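Long-range contact in alpha-1,3-glucanase (Bacillus circulans, PDB 5ZRU), which hydrolyses alpha-1,3-glucan as a family 87 glycoside hydrolase, here represented by its catalytic unit, which carries bound calcium and zinc ions: residues I222-W233 against A250-N261. Sequence-based numbering, arbitrary orientation.
Sequences IPAGTFHLGNMW and AGIWHTNIQFTN. With PE5 (3,6,9,12,15,18,21,24-octaoxahexacosan-1-ol), chain C.
Strands 225-229 and 255-259 run parallel, joined by a ladder of backbone hydrogen bonds from Gly-225 N to His-254 O through Thr-260 N to Leu-229 O, their axes 4.7 Å apart at closest. They illustrate how successive coils of a right-handed parallel beta-helix, the fold of the pectate-lyase-like clan, stack strand on strand in register. On the inward face, Leu-229 CD1 presses against Ile-257 CG2 at 3.5 Å, while Leu-229 CB touches CD1 and CE1 of Phe-259, 3.9 Å from each. Ile-257 CG1 stands anti to the carbonyl carbon (chi1 -66°), which lets CD1 touch both Trp-233 CZ3 (3.9 Å) and Ile-222 CD1. Asn-231 O meets the edge of the Phe-259 ring, in its plane, 3.4 Å from CD1. On the other face, one water bridges Thr-226 OG1 and Asn-256 ND2, and ND2 also donates to PE5 O7 at 3.1 Å. Gln-258 CG packs obliquely against His-228 CD2; the bent chain lets NE2 bond Phe-259 O at 2.9 Å, and OE1 accepts from Asn-285 ND2. With an alanine here, Phe-259 O and Asn-285 ND2 would probably each lose a side-chain partner, and His-228 CD2 the contact with CG. Helix 203-216 packs on Ile-222, Leu-229 and Trp-233, consistent with the helix closing the N-terminal end of such beta-helices, while strand 277-285 continues the stack beyond Ile-257.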
loop_
_atom_site.group_PDB
_atom_site.type_symbol
_atom_site.label_atom_id
_atom_site.label_comp_id
_atom_site.label_asym_id
_atom_site.label_seq_id
_atom_site.Cartn_x
_atom_site.Cartn_y
_atom_site.Cartn_z
ATOM N N ILE A 222 -3.966 -3.054 25.015
ATOM C CA ILE A 222 -4.141 -4.411 24.518
ATOM C C ILE A 222 -2.805 -5.128 24.699
ATOM O O ILE A 222 -1.825 -4.775 24.027
ATOM C CB ILE A 222 -4.589 -4.437 23.050
ATOM C CG1 ILE A 222 -5.860 -3.610 22.867
ATOM C CG2 ILE A 222 -4.854 -5.886 22.597
ATOM C CD1 ILE A 222 -6.219 -3.366 21.409
ATOM N N PRO A 223 -2.705 -6.114 25.602
ATOM C CA PRO A 223 -1.396 -6.725 25.880
ATOM C C PRO A 223 -0.917 -7.600 24.739
ATOM O O PRO A 223 -1.616 -7.757 23.732
ATOM C CB PRO A 223 -1.654 -7.556 27.143
ATOM C CG PRO A 223 -3.091 -7.893 27.055
ATOM C CD PRO A 223 -3.761 -6.668 26.460
ATOM N N ALA A 224 0.276 -8.170 24.895
ATOM C CA ALA A 224 0.810 -9.073 23.881
ATOM C C ALA A 224 -0.097 -10.283 23.703
ATOM O O ALA A 224 -0.688 -10.789 24.661
ATOM C CB ALA A 224 2.214 -9.539 24.271
ATOM N N GLY A 225 -0.187 -10.757 22.468
ATOM C CA GLY A 225 -0.955 -11.941 22.145
ATOM C C GLY A 225 -1.891 -11.695 20.980
ATOM O O GLY A 225 -2.034 -10.583 20.474
ATOM N N THR A 226 -2.531 -12.779 20.557
ATOM C CA THR A 226 -3.509 -12.727 19.480
ATOM C C THR A 226 -4.913 -12.710 20.067
ATOM O O THR A 226 -5.278 -13.593 20.852
ATOM C CB THR A 226 -3.355 -13.916 18.531
ATOM O OG1 THR A 226 -2.068 -13.862 17.905
ATOM C CG2 THR A 226 -4.443 -13.877 17.451
ATOM N N PHE A 227 -5.695 -11.705 19.676
ATOM C CA PHE A 227 -7.084 -11.567 20.077
ATOM C C PHE A 227 -7.965 -11.696 18.845
ATOM O O PHE A 227 -7.606 -11.213 17.766
ATOM C CB PHE A 227 -7.296 -10.232 20.775
ATOM C CG PHE A 227 -6.482 -10.100 22.016
ATOM C CD1 PHE A 227 -6.994 -10.504 23.239
ATOM C CD2 PHE A 227 -5.173 -9.634 21.951
ATOM C CE1 PHE A 227 -6.232 -10.396 24.393
ATOM C CE2 PHE A 227 -4.403 -9.540 23.090
ATOM C CZ PHE A 227 -4.934 -9.919 24.316
ATOM N N HIS A 228 -9.110 -12.356 19.008
ATOM C CA HIS A 228 -9.975 -12.710 17.891
ATOM C C HIS A 228 -11.274 -11.929 17.987
ATOM O O HIS A 228 -11.962 -11.973 19.017
ATOM C CB HIS A 228 -10.245 -14.220 17.865
ATOM C CG HIS A 228 -9.030 -15.036 17.538
ATOM N ND1 HIS A 228 -8.149 -15.479 18.501
ATOM C CD2 HIS A 228 -8.540 -15.471 16.353
ATOM C CE1 HIS A 228 -7.176 -16.165 17.925
ATOM N NE2 HIS A 228 -7.389 -16.171 16.620
ATOM N N LEU A 229 -11.610 -11.220 16.916
ATOM C CA LEU A 229 -12.796 -10.371 16.885
ATOM C C LEU A 229 -13.706 -10.848 15.760
ATOM O O LEU A 229 -13.365 -10.711 14.580
ATOM C CB LEU A 229 -12.410 -8.902 16.699
ATOM C CG LEU A 229 -11.404 -8.316 17.693
ATOM C CD1 LEU A 229 -11.268 -6.808 17.460
ATOM C CD2 LEU A 229 -11.822 -8.567 19.132
ATOM N N GLY A 230 -14.861 -11.409 16.124
ATOM C CA GLY A 230 -15.777 -12.026 15.185
ATOM C C GLY A 230 -16.728 -11.090 14.476
ATOM O O GLY A 230 -17.675 -11.549 13.830
ATOM N N ASN A 231 -16.524 -9.785 14.588
ATOM C CA ASN A 231 -17.254 -8.833 13.765
ATOM C C ASN A 231 -16.491 -7.519 13.760
ATOM O O ASN A 231 -15.384 -7.423 14.303
ATOM C CB ASN A 231 -18.689 -8.632 14.254
ATOM C CG ASN A 231 -19.655 -8.443 13.093
ATOM O OD1 ASN A 231 -19.653 -7.395 12.406
ATOM N ND2 ASN A 231 -20.479 -9.466 12.851
ATOM N N MET A 232 -17.096 -6.501 13.150
ATOM C CA MET A 232 -16.483 -5.179 13.118
ATOM C C MET A 232 -16.373 -4.631 14.537
ATOM O O MET A 232 -17.293 -4.776 15.348
ATOM C CB MET A 232 -17.312 -4.237 12.242
ATOM C CG MET A 232 -16.710 -2.822 12.052
ATOM S SD MET A 232 -17.789 -1.713 11.140
ATOM C CE MET A 232 -17.948 -2.572 9.559
ATOM N N TRP A 233 -15.226 -4.036 14.854
ATOM C CA TRP A 233 -15.037 -3.382 16.146
ATOM C C TRP A 233 -15.490 -1.931 16.003
ATOM O O TRP A 233 -14.817 -1.131 15.349
ATOM C CB TRP A 233 -13.578 -3.475 16.593
ATOM C CG TRP A 233 -13.327 -2.960 17.998
ATOM C CD1 TRP A 233 -14.269 -2.633 18.939
ATOM C CD2 TRP A 233 -12.053 -2.670 18.591
ATOM N NE1 TRP A 233 -13.658 -2.178 20.088
ATOM C CE2 TRP A 233 -12.299 -2.190 19.900
ATOM C CE3 TRP A 233 -10.730 -2.787 18.151
ATOM C CZ2 TRP A 233 -11.270 -1.830 20.768
ATOM C CZ3 TRP A 233 -9.709 -2.424 19.010
ATOM C CH2 TRP A 233 -9.983 -1.948 20.306
ATOM N N ALA A 250 0.906 -3.800 22.533
ATOM C CA ALA A 250 2.260 -4.049 23.019
ATOM C C ALA A 250 3.317 -3.994 21.916
ATOM O O ALA A 250 4.500 -4.227 22.196
ATOM C CB ALA A 250 2.329 -5.409 23.726
ATOM N N GLY A 251 2.930 -3.676 20.685
ATOM C CA GLY A 251 3.871 -3.617 19.577
ATOM C C GLY A 251 3.368 -4.390 18.370
ATOM O O GLY A 251 2.651 -5.386 18.492
ATOM N N ILE A 252 3.754 -3.927 17.176
ATOM C CA ILE A 252 3.313 -4.629 15.970
ATOM C C ILE A 252 3.829 -6.061 15.921
ATOM O O ILE A 252 3.285 -6.886 15.179
ATOM C CB ILE A 252 3.722 -3.867 14.685
ATOM C CG1 ILE A 252 5.253 -3.816 14.530
ATOM C CG2 ILE A 252 3.090 -2.477 14.672
ATOM C CD1 ILE A 252 5.717 -3.181 13.194
ATOM N N TRP A 253 4.870 -6.384 16.689
ATOM C CA TRP A 253 5.390 -7.744 16.748
ATOM C C TRP A 253 4.813 -8.553 17.906
ATOM O O TRP A 253 5.203 -9.710 18.083
ATOM C CB TRP A 253 6.930 -7.716 16.848
ATOM C CG TRP A 253 7.587 -7.361 15.523
ATOM C CD1 TRP A 253 8.065 -6.136 15.138
ATOM C CD2 TRP A 253 7.802 -8.243 14.411
ATOM N NE1 TRP A 253 8.571 -6.208 13.856
ATOM C CE2 TRP A 253 8.419 -7.489 13.388
ATOM C CE3 TRP A 253 7.527 -9.600 14.179
ATOM C CZ2 TRP A 253 8.776 -8.047 12.154
ATOM C CZ3 TRP A 253 7.890 -10.161 12.941
ATOM C CH2 TRP A 253 8.504 -9.380 11.951
ATOM N N HIS A 254 3.927 -7.968 18.711
ATOM C CA HIS A 254 3.459 -8.629 19.927
ATOM C C HIS A 254 1.948 -8.735 20.022
ATOM O O HIS A 254 1.444 -9.754 20.504
ATOM C CB HIS A 254 4.007 -7.893 21.166
ATOM C CG HIS A 254 5.500 -7.930 21.261
ATOM N ND1 HIS A 254 6.188 -9.033 21.718
ATOM C CD2 HIS A 254 6.438 -7.008 20.938
ATOM C CE1 HIS A 254 7.486 -8.788 21.678
ATOM N NE2 HIS A 254 7.664 -7.564 21.213
ATOM N N THR A 255 1.210 -7.717 19.576
ATOM C CA THR A 255 -0.240 -7.673 19.718
ATOM C C THR A 255 -0.879 -7.827 18.343
ATOM O O THR A 255 -0.697 -6.960 17.480
ATOM C CB THR A 255 -0.684 -6.357 20.360
ATOM O OG1 THR A 255 -0.178 -6.279 21.702
ATOM C CG2 THR A 255 -2.204 -6.268 20.387
ATOM N N ASN A 256 -1.634 -8.921 18.148
ATOM C CA ASN A 256 -2.321 -9.227 16.892
ATOM C C ASN A 256 -3.827 -9.167 17.112
ATOM O O ASN A 256 -4.362 -9.878 17.971
ATOM C CB ASN A 256 -1.958 -10.620 16.365
ATOM C CG ASN A 256 -0.519 -10.725 15.886
ATOM O OD1 ASN A 256 0.239 -9.768 15.954
ATOM N ND2 ASN A 256 -0.138 -11.908 15.407
ATOM N N ILE A 257 -4.511 -8.348 16.322
ATOM C CA ILE A 257 -5.966 -8.373 16.261
ATOM C C ILE A 257 -6.350 -9.137 15.001
ATOM O O ILE A 257 -6.041 -8.708 13.880
ATOM C CB ILE A 257 -6.575 -6.962 16.262
ATOM C CG1 ILE A 257 -6.318 -6.250 17.597
ATOM C CG2 ILE A 257 -8.082 -7.053 16.017
ATOM C CD1 ILE A 257 -6.890 -4.816 17.641
ATOM N N GLN A 258 -7.019 -10.269 15.179
ATOM C CA GLN A 258 -7.397 -11.135 14.069
ATOM C C GLN A 258 -8.909 -11.085 13.911
ATOM O O GLN A 258 -9.640 -11.614 14.755
ATOM C CB GLN A 258 -6.938 -12.572 14.306
ATOM C CG GLN A 258 -7.404 -13.512 13.196
ATOM C CD GLN A 258 -6.729 -13.203 11.879
ATOM O OE1 GLN A 258 -5.503 -13.293 11.770
ATOM N NE2 GLN A 258 -7.520 -12.815 10.872
ATOM N N PHE A 259 -9.387 -10.436 12.852
ATOM C CA PHE A 259 -10.806 -10.504 12.540
ATOM C C PHE A 259 -11.103 -11.848 11.894
ATOM O O PHE A 259 -10.395 -12.274 10.982
ATOM C CB PHE A 259 -11.216 -9.344 11.634
ATOM C CG PHE A 259 -11.174 -8.010 12.331
ATOM C CD1 PHE A 259 -12.258 -7.577 13.083
ATOM C CD2 PHE A 259 -10.034 -7.207 12.269
ATOM C CE1 PHE A 259 -12.220 -6.368 13.738
ATOM C CE2 PHE A 259 -9.990 -5.983 12.929
ATOM C CZ PHE A 259 -11.081 -5.561 13.653
ATOM N N THR A 260 -12.142 -12.530 12.387
ATOM C CA THR A 260 -12.417 -13.899 11.979
ATOM C C THR A 260 -13.606 -14.039 11.043
ATOM O O THR A 260 -13.832 -15.140 10.523
ATOM C CB THR A 260 -12.663 -14.785 13.211
ATOM O OG1 THR A 260 -13.781 -14.275 13.951
ATOM C CG2 THR A 260 -11.429 -14.813 14.106
ATOM N N ASN A 261 -14.369 -12.975 10.817
ATOM C CA ASN A 261 -15.614 -13.070 10.064
ATOM C C ASN A 261 -15.363 -12.698 8.610
ATOM O O ASN A 261 -14.894 -11.583 8.341
ATOM C CB ASN A 261 -16.665 -12.151 10.684
ATOM C CG ASN A 261 -18.083 -12.458 10.216
ATOM O OD1 ASN A 261 -18.305 -12.832 9.072
ATOM N ND2 ASN A 261 -19.053 -12.267 11.109
HETATM C C48 PE5 C . -8.694 -16.457 10.361
HETATM C C50 PE5 C . -8.325 -16.088 8.920
HETATM O O1 PE5 C . -8.079 -17.250 8.173
HETATM C C1 PE5 C . -7.802 -17.033 6.817
HETATM C C2 PE5 C . -7.354 -18.331 6.138
HETATM O O2 PE5 C . -6.139 -18.757 6.688
HETATM C C3 PE5 C . -5.685 -20.010 6.264
HETATM C C4 PE5 C . -4.386 -20.364 7.001
HETATM O O3 PE5 C . -3.428 -19.362 6.789
HETATM C C5 PE5 C . -2.154 -19.589 7.331
HETATM C C6 PE5 C . -1.663 -18.349 8.093
HETATM O O4 PE5 C . -0.983 -17.448 7.257
HETATM C C7 PE5 C . -1.241 -16.086 7.481
HETATM C C8 PE5 C . -1.019 -15.732 8.954
HETATM O O5 PE5 C . -1.610 -14.501 9.228
HETATM C C9 PE5 C . -1.710 -14.186 10.591
HETATM C C10 PE5 C . -0.664 -13.131 10.925
HETATM O O6 PE5 C . 0.119 -13.580 11.991
HETATM C C11 PE5 C . 1.367 -12.960 12.100
HETATM C C12 PE5 C . 2.241 -13.714 13.093
HETATM O O7 PE5 C . 2.526 -12.830 14.131
HETATM C C13 PE5 C . 3.831 -12.899 14.628
HETATM C C14 PE5 C . 3.819 -12.404 16.072
HETATM O O8 PE5 C . 2.621 -12.818 16.665
HETATM C C15 PE5 C . 2.409 -12.388 17.985
HETATM C C16 PE5 C . 2.341 -13.609 18.914
HETATM O O52 PE5 C . 1.025 -13.846 19.331
HETATM O O HOH W 1 -1.913 -14.255 15.022
HETATM O O HOH W 2 -14.423 -10.376 12.027
#